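Local coordinates for putative alkaline phosphatase (Pseudomonas fluorescens, PDB 4F1V), which binds phosphate with high affinity in the periplasm and probably delivers it to the PstSACB ABC transporter for import, at residues Ala96-Ser110 against Asp221-Val233. Numbering follows the deposited sequence. Where two conformers were deposited one is given.
Sequences AIPFNKSGSAAVDLS and DDATKVARVGKNV
Phe99 lays one ring face over the carbonyl carbon of Lys225, which lies off toward the rim of the ring, where residues 221-233 pack along 96-110. This is the outer part of one lobe of a Venus flytrap phosphate-binding protein, where a two-stranded parallel sheet pairs Asp108 with Arg228 and Leu109 with Val229. With chi1 at 62°, CG of Phe99 sits between its backbone N and carbonyl carbon, which folds the ring back against the 223-227 backbone; Ala223 O and Ala227 N lie at its edge. Backbone hydrogen bonds join the segments here, Phe99 N to Lys225 O (2.9 Å) and a nearly straight Ala227 N to Ile97 O (2.9 Å). An alanine in place of Phe99 is likely to open a gap against the backbone of 223-227 and take away one neighbour of the Ala227 methyl. Ala227 CB also meets Val107 CG1 and lies 4.0 Å from Leu109 CD1. Farther along, the Asp108 carboxylate lies against CB of Lys231 (3.4 Å from OD2), while OD1 takes the backbone N-H of Gly239 and reaches Arg228 NH1 through a water. Lys231 bends at chi3 (66°), and its NZ, salt-bridged to Glu113, donates a 2.8 Å hydrogen bond to Asp108 O, nearly along the C=O axis.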
loop_
_atom_site.group_PDB
_atom_site.type_symbol
_atom_site.label_atom_id
_atom_site.label_comp_id
_atom_site.label_asym_id
_atom_site.label_seq_id
_atom_site.Cartn_x
_atom_site.Cartn_y
_atom_site.Cartn_z
ATOM N N ALA A 96 -10.447 -1.487 0.027
ATOM C CA ALA A 96 -11.910 -1.298 0.031
ATOM C C ALA A 96 -12.454 -1.129 -1.425
ATOM O O ALA A 96 -11.698 -0.744 -2.313
ATOM C CB ALA A 96 -12.231 -0.055 0.877
ATOM N N ILE A 97 -13.754 -1.360 -1.540
ATOM C CA ILE A 97 -14.465 -1.268 -2.809
ATOM C C ILE A 97 -15.630 -0.262 -2.640
ATOM O O ILE A 97 -16.802 -0.645 -2.527
ATOM C CB ILE A 97 -14.980 -2.656 -3.276
ATOM C CG1 ILE A 97 -13.852 -3.707 -3.313
ATOM C CG2 ILE A 97 -15.624 -2.538 -4.675
ATOM C CD1 ILE A 97 -12.693 -3.445 -4.216
ATOM N N PRO A 98 -15.302 1.051 -2.593
ATOM C CA PRO A 98 -16.352 2.062 -2.503
ATOM C C PRO A 98 -17.047 2.210 -3.879
ATOM O O PRO A 98 -16.453 2.006 -4.919
ATOM C CB PRO A 98 -15.609 3.325 -2.079
ATOM C CG PRO A 98 -14.245 3.141 -2.754
ATOM C CD PRO A 98 -13.964 1.661 -2.630
ATOM N N PHE A 99 -18.318 2.655 -3.798
ATOM C CA PHE A 99 -19.097 2.856 -4.992
ATOM C C PHE A 99 -20.118 3.979 -4.780
ATOM O O PHE A 99 -20.462 4.283 -3.631
ATOM C CB PHE A 99 -19.796 1.558 -5.454
ATOM C CG PHE A 99 -20.790 1.014 -4.445
ATOM C CD1 PHE A 99 -22.121 1.408 -4.452
ATOM C CD2 PHE A 99 -20.396 0.122 -3.421
ATOM C CE1 PHE A 99 -23.022 0.965 -3.509
ATOM C CE2 PHE A 99 -21.281 -0.306 -2.477
ATOM C CZ PHE A 99 -22.610 0.103 -2.502
ATOM N N ASN A 100 -20.594 4.542 -5.877
ATOM C CA ASN A 100 -21.590 5.587 -5.887
ATOM C C ASN A 100 -22.837 5.106 -6.627
ATOM O O ASN A 100 -22.941 5.234 -7.848
ATOM C CB ASN A 100 -20.994 6.847 -6.580
ATOM C CG ASN A 100 -22.005 7.934 -6.710
ATOM O OD1 ASN A 100 -22.930 8.031 -5.905
ATOM N ND2 ASN A 100 -21.883 8.745 -7.748
ATOM N N LYS A 101 -23.774 4.518 -5.876
ATOM C CA LYS A 101 -25.029 3.976 -6.415
ATOM C C LYS A 101 -25.975 3.849 -5.232
ATOM O O LYS A 101 -25.774 2.980 -4.379
ATOM C CB LYS A 101 -24.823 2.638 -7.154
ATOM C CG LYS A 101 -26.064 2.134 -7.859
ATOM C CD LYS A 101 -26.459 2.951 -9.046
ATOM C CE LYS A 101 -27.633 2.306 -9.784
ATOM N NZ LYS A 101 -28.062 3.072 -10.961
ATOM N N SER A 102 -26.984 4.717 -5.129
ATOM C CA SER A 102 -27.809 4.792 -3.982
ATOM C C SER A 102 -28.699 3.527 -3.810
ATOM O O SER A 102 -28.951 2.755 -4.767
ATOM C CB SER A 102 -28.671 6.049 -3.990
ATOM O OG SER A 102 -29.614 5.931 -5.048
ATOM N N GLY A 103 -29.178 3.341 -2.590
ATOM C CA GLY A 103 -30.148 2.308 -2.286
ATOM C C GLY A 103 -29.908 1.748 -0.895
ATOM O O GLY A 103 -28.773 1.567 -0.438
ATOM N N SER A 104 -30.979 1.390 -0.167
ATOM C CA SER A 104 -30.811 0.850 1.159
ATOM C C SER A 104 -30.312 -0.560 1.186
ATOM O O SER A 104 -29.689 -0.950 2.204
ATOM C CB SER A 104 -32.100 0.991 2.021
ATOM O OG SER A 104 -33.138 0.267 1.429
ATOM N N ALA A 105 -30.550 -1.345 0.130
ATOM C CA ALA A 105 -30.067 -2.715 0.115
ATOM C C ALA A 105 -28.522 -2.741 0.249
ATOM O O ALA A 105 -27.808 -1.942 -0.381
ATOM C CB ALA A 105 -30.493 -3.407 -1.154
ATOM N N ALA A 106 -27.957 -3.739 0.922
ATOM C CA ALA A 106 -26.501 -3.931 0.940
ATOM C C ALA A 106 -25.997 -4.466 -0.388
ATOM O O ALA A 106 -26.528 -5.401 -0.936
ATOM C CB ALA A 106 -26.190 -4.889 2.112
ATOM N N VAL A 107 -24.880 -3.910 -0.813
ATOM C CA VAL A 107 -24.096 -4.472 -1.932
ATOM C C VAL A 107 -23.018 -5.367 -1.331
ATOM O O VAL A 107 -22.150 -4.877 -0.573
ATOM C CB VAL A 107 -23.525 -3.350 -2.824
ATOM C CG1 VAL A 107 -22.610 -3.931 -3.887
ATOM C CG2 VAL A 107 -24.635 -2.521 -3.461
ATOM N N ASP A 108 -23.106 -6.661 -1.619
ATOM C CA ASP A 108 -22.167 -7.641 -1.066
ATOM C C ASP A 108 -21.728 -8.481 -2.256
ATOM O O ASP A 108 -22.537 -9.226 -2.800
ATOM C CB ASP A 108 -22.909 -8.462 -0.039
ATOM C CG ASP A 108 -22.089 -9.568 0.601
ATOM O OD1 ASP A 108 -22.638 -10.315 1.465
ATOM O OD2 ASP A 108 -20.851 -9.748 0.189
ATOM N N LEU A 109 -20.485 -8.209 -2.723
ATOM C CA LEU A 109 -19.943 -8.880 -3.886
ATOM C C LEU A 109 -19.396 -10.242 -3.516
ATOM O O LEU A 109 -18.585 -10.391 -2.608
ATOM C CB LEU A 109 -18.777 -8.057 -4.443
ATOM C CG LEU A 109 -19.147 -6.729 -5.071
ATOM C CD1 LEU A 109 -17.892 -5.857 -5.220
ATOM C CD2 LEU A 109 -19.800 -6.940 -6.418
ATOM N N SER A 110 -19.752 -11.269 -4.297
ATOM C CA SER A 110 -18.952 -12.492 -4.282
ATOM C C SER A 110 -17.573 -12.163 -4.911
ATOM O O SER A 110 -17.448 -11.189 -5.647
ATOM C CB SER A 110 -19.619 -13.626 -5.024
ATOM O OG SER A 110 -19.635 -13.327 -6.400
ATOM N N ASP A 221 -18.356 0.250 7.085
ATOM C CA ASP A 221 -19.393 -0.739 7.366
ATOM C C ASP A 221 -20.726 -0.417 6.720
ATOM O O ASP A 221 -21.684 -1.202 6.848
ATOM C CB ASP A 221 -19.624 -0.881 8.852
ATOM C CG ASP A 221 -18.426 -1.475 9.567
ATOM O OD1 ASP A 221 -17.836 -2.467 9.100
ATOM O OD2 ASP A 221 -18.082 -0.913 10.644
ATOM N N ASP A 222 -20.819 0.694 5.997
ATOM C CA ASP A 222 -22.070 1.072 5.301
ATOM C C ASP A 222 -22.086 0.475 3.908
ATOM O O ASP A 222 -21.438 1.009 2.996
ATOM C CB ASP A 222 -22.184 2.579 5.259
ATOM C CG ASP A 222 -23.494 3.063 4.628
ATOM O OD1 ASP A 222 -24.234 2.223 4.079
ATOM O OD2 ASP A 222 -23.775 4.260 4.751
ATOM N N ALA A 223 -22.769 -0.678 3.770
ATOM C CA ALA A 223 -22.785 -1.426 2.499
ATOM C C ALA A 223 -23.679 -0.801 1.395
ATOM O O ALA A 223 -23.820 -1.387 0.350
ATOM C CB ALA A 223 -23.154 -2.864 2.735
ATOM N N THR A 224 -24.240 0.390 1.667
ATOM C CA THR A 224 -24.862 1.207 0.666
ATOM C C THR A 224 -23.830 2.080 -0.087
ATOM O O THR A 224 -24.194 2.760 -1.023
ATOM C CB THR A 224 -26.026 2.037 1.181
ATOM O OG1 THR A 224 -25.528 3.181 1.867
ATOM C CG2 THR A 224 -26.969 1.209 1.992
ATOM N N LYS A 225 -22.586 2.126 0.461
ATOM C CA LYS A 225 -21.469 2.951 -0.030
ATOM C C LYS A 225 -20.149 2.225 -0.205
ATOM O O LYS A 225 -19.325 2.676 -1.053
ATOM C CB LYS A 225 -21.240 4.137 0.974
ATOM C CG LYS A 225 -22.468 5.023 1.086
ATOM C CD LYS A 225 -22.273 6.162 2.052
ATOM C CE LYS A 225 -23.367 7.200 2.006
ATOM N NZ LYS A 225 -23.360 7.944 0.672
ATOM N N VAL A 226 -19.891 1.177 0.565
ATOM C CA VAL A 226 -18.614 0.430 0.539
ATOM C C VAL A 226 -19.026 -1.038 0.494
ATOM O O VAL A 226 -19.679 -1.530 1.443
ATOM C CB VAL A 226 -17.716 0.782 1.714
ATOM C CG1 VAL A 226 -16.445 -0.089 1.704
ATOM C CG2 VAL A 226 -17.343 2.246 1.735
ATOM N N ALA A 227 -18.694 -1.734 -0.571
ATOM C CA ALA A 227 -19.232 -3.074 -0.741
ATOM C C ALA A 227 -18.639 -4.050 0.290
ATOM O O ALA A 227 -17.438 -4.027 0.574
ATOM C CB ALA A 227 -18.938 -3.592 -2.131
ATOM N N ARG A 228 -19.502 -4.927 0.803
ATOM C CA ARG A 228 -18.984 -6.140 1.412
ATOM C C ARG A 228 -18.341 -7.004 0.318
ATOM O O ARG A 228 -18.720 -6.911 -0.841
ATOM C CB ARG A 228 -20.106 -6.891 2.141
ATOM C CG ARG A 228 -20.722 -6.101 3.310
ATOM C CD ARG A 228 -22.081 -6.678 3.736
ATOM N NE ARG A 228 -22.645 -5.866 4.797
ATOM C CZ ARG A 228 -23.922 -6.003 5.196
ATOM N NH1 ARG A 228 -24.675 -6.975 4.647
ATOM N NH2 ARG A 228 -24.364 -5.199 6.165
ATOM N N VAL A 229 -17.380 -7.872 0.729
ATOM C CA VAL A 229 -16.803 -8.844 -0.173
ATOM C C VAL A 229 -16.763 -10.189 0.527
ATOM O O VAL A 229 -16.382 -10.284 1.690
ATOM C CB VAL A 229 -15.372 -8.431 -0.678
ATOM C CG1 VAL A 229 -14.811 -9.474 -1.607
ATOM C CG2 VAL A 229 -15.408 -7.064 -1.340
ATOM N N GLY A 230 -17.173 -11.231 -0.240
ATOM C CA GLY A 230 -17.110 -12.601 0.261
ATOM C C GLY A 230 -18.435 -13.364 0.249
ATOM O O GLY A 230 -18.494 -14.486 0.711
ATOM N N LYS A 231 -19.505 -12.788 -0.313
ATOM C CA LYS A 231 -20.792 -13.464 -0.463
ATOM C C LYS A 231 -20.577 -14.815 -1.114
ATOM O O LYS A 231 -19.856 -14.944 -2.098
ATOM C CB LYS A 231 -21.702 -12.620 -1.344
ATOM C CG LYS A 231 -23.098 -13.197 -1.641
ATOM C CD LYS A 231 -23.994 -12.184 -2.481
ATOM C CE LYS A 231 -23.402 -11.989 -3.858
ATOM N NZ LYS A 231 -23.969 -10.827 -4.520
ATOM N N ASN A 232 -21.325 -15.809 -0.655
ATOM C CA ASN A 232 -21.560 -17.078 -1.343
ATOM C C ASN A 232 -23.077 -17.484 -1.092
ATOM O O ASN A 232 -23.479 -17.933 -0.005
ATOM C CB ASN A 232 -20.665 -18.125 -0.830
ATOM C CG ASN A 232 -20.842 -19.425 -1.556
ATOM O OD1 ASN A 232 -21.900 -19.669 -2.136
ATOM N ND2 ASN A 232 -19.823 -20.292 -1.428
ATOM N N VAL A 233 -23.907 -17.205 -2.106
ATOM C CA VAL A 233 -25.333 -17.476 -2.005
ATOM C C VAL A 233 -25.685 -18.937 -1.756
ATOM O O VAL A 233 -26.587 -19.262 -0.923
ATOM C CB VAL A 233 -26.163 -16.894 -3.207
ATOM C CG1 VAL A 233 -27.666 -17.200 -3.059
ATOM C CG2 VAL A 233 -25.925 -15.397 -3.366
HETATM O O HOH W 1 -14.879 -3.123 0.326
HETATM O O HOH W 2 -23.186 4.518 -2.984
HETATM O O HOH W 3 -24.585 -9.093 2.852
#